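Local coordinates for uncharacterized protein (Shigella flexneri 5a str. M90T, PDB 5EUR), which is of unknown function, though it has been linked with the glutathione S-transferases, and assembles from several copies of a small, mainly helical chain, at residues S2-R6 against T43-N49. Numbering follows the deposited sequence.
Sequences SISYR and TGSDMAN
Ser2, the first modelled residue, is held by polar contacts with Asp46 and Asn49. Its backbone N and its OG both donate to Asp46 OD2, each at 3.0 Å. The two donors reach that oxygen on its anti side but from opposite faces of the carboxylate, both well out of its plane, which keeps them apart around the one oxygen. If the N is the charged amino terminus, its proximity would probably stabilise the carboxylate.

Ser2 OG also works as an acceptor. Asn49 ND2 donates to it at 2.7 Å, nearly straight (172°) and within the amide plane. With CG anti to the backbone N (chi1 -165°), the Asn49 amide extends to the N-terminal segment, where ND2 also makes a weak, bent bond to Ile3 O at 2.8 Å. One water links Ser2 N to Thr43 O.

Most of the remaining contacts are van der Waals. Asn49 OD1 rests 3.5 Å from Ser4 CA and lies at the edge of the Tyr5 ring, 4.1 Å from CD2; this buried oxygen has no hydrogen-bond partner. Ser2 OG packs 3.7 Å from Thr43 CB.

The contact joins the N-terminal segment to the link between helices 28-43 and 47-59 and to the first turn of the latter. There a type II' turn from Thr43, with Gly44 at positive phi, ends at Asp46, which occupies the N-cap position of helix 47-59. Tyr5 packs on Met39 and Ile53 of these two helices, and its OH hydrogen-bonds with OG1 of Thr38 of the second subunit, placing the contact beside the subunit interface.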
# COMPACT_ATOMS: atom_id res chain seq x y z
N SER A 2 -1.65 -9.09 16.01
CA SER A 2 -1.04 -8.69 14.74
C SER A 2 0.42 -8.38 15.01
O SER A 2 0.80 -8.16 16.16
CB SER A 2 -1.75 -7.47 14.15
OG SER A 2 -1.44 -6.29 14.89
N ILE A 3 1.26 -8.34 13.98
CA ILE A 3 2.64 -7.96 14.20
C ILE A 3 2.74 -6.45 14.11
O ILE A 3 1.99 -5.80 13.36
CB ILE A 3 3.60 -8.66 13.22
CG1 ILE A 3 3.31 -8.28 11.77
CG2 ILE A 3 3.56 -10.19 13.40
CD1 ILE A 3 4.41 -8.72 10.81
N SER A 4 3.61 -5.87 14.93
CA SER A 4 3.71 -4.42 14.97
C SER A 4 4.59 -3.89 13.84
O SER A 4 5.42 -4.60 13.25
CB SER A 4 4.24 -3.96 16.33
OG SER A 4 5.38 -4.69 16.70
N TYR A 5 4.40 -2.61 13.55
CA TYR A 5 5.26 -1.87 12.65
C TYR A 5 6.36 -1.20 13.45
O TYR A 5 6.20 -0.89 14.64
CB TYR A 5 4.45 -0.79 11.91
CG TYR A 5 3.35 -1.36 11.06
CD1 TYR A 5 3.54 -1.55 9.69
CD2 TYR A 5 2.13 -1.71 11.62
CE1 TYR A 5 2.55 -2.08 8.92
CE2 TYR A 5 1.13 -2.26 10.84
CZ TYR A 5 1.34 -2.43 9.50
OH TYR A 5 0.36 -2.97 8.71
N ARG A 6 7.49 -0.98 12.80
CA ARG A 6 8.50 -0.13 13.41
C ARG A 6 7.96 1.30 13.47
O ARG A 6 6.92 1.63 12.88
CB ARG A 6 9.81 -0.25 12.63
CG ARG A 6 10.35 -1.67 12.73
CD ARG A 6 11.73 -1.91 12.12
NE ARG A 6 12.06 -3.33 12.26
CZ ARG A 6 12.65 -3.88 13.31
NH1 ARG A 6 13.06 -3.14 14.33
NH2 ARG A 6 12.86 -5.19 13.31
N THR A 43 -4.66 -4.74 11.62
CA THR A 43 -4.41 -5.09 13.03
C THR A 43 -5.57 -5.82 13.69
O THR A 43 -5.36 -6.42 14.75
CB THR A 43 -4.08 -3.85 13.88
OG1 THR A 43 -5.27 -3.07 14.12
CG2 THR A 43 -3.02 -2.99 13.22
N GLY A 44 -6.76 -5.83 13.10
CA GLY A 44 -7.89 -6.50 13.73
C GLY A 44 -8.32 -5.84 15.02
O GLY A 44 -8.72 -4.67 15.01
N SER A 45 -8.24 -6.55 16.14
CA SER A 45 -8.58 -5.99 17.44
C SER A 45 -7.36 -5.81 18.33
O SER A 45 -7.48 -5.74 19.55
CB SER A 45 -9.63 -6.86 18.12
OG SER A 45 -10.85 -6.78 17.40
N ASP A 46 -6.17 -5.72 17.73
CA ASP A 46 -4.91 -5.53 18.44
C ASP A 46 -4.72 -4.03 18.71
O ASP A 46 -3.97 -3.32 18.04
CB ASP A 46 -3.77 -6.13 17.63
CG ASP A 46 -2.47 -6.16 18.38
OD1 ASP A 46 -2.39 -5.62 19.50
OD2 ASP A 46 -1.53 -6.73 17.82
N MET A 47 -5.42 -3.58 19.76
CA MET A 47 -5.49 -2.16 20.10
C MET A 47 -4.13 -1.57 20.44
O MET A 47 -3.89 -0.38 20.21
CB MET A 47 -6.48 -2.00 21.26
CG MET A 47 -6.65 -0.61 21.81
SD MET A 47 -7.82 -0.67 23.19
CE MET A 47 -6.93 -1.68 24.35
N ALA A 48 -3.23 -2.37 21.01
CA ALA A 48 -1.89 -1.87 21.29
C ALA A 48 -1.17 -1.49 20.00
O ALA A 48 -0.52 -0.43 19.91
CB ALA A 48 -1.09 -2.92 22.07
N ASN A 49 -1.30 -2.34 18.97
CA ASN A 49 -0.65 -2.06 17.70
C ASN A 49 -1.29 -0.86 17.01
O ASN A 49 -0.58 0.02 16.49
CB ASN A 49 -0.72 -3.29 16.78
CG ASN A 49 0.24 -3.20 15.61
OD1 ASN A 49 1.04 -2.27 15.51
ND2 ASN A 49 0.17 -4.18 14.71
O HOH W 1 -4.55 -9.10 15.34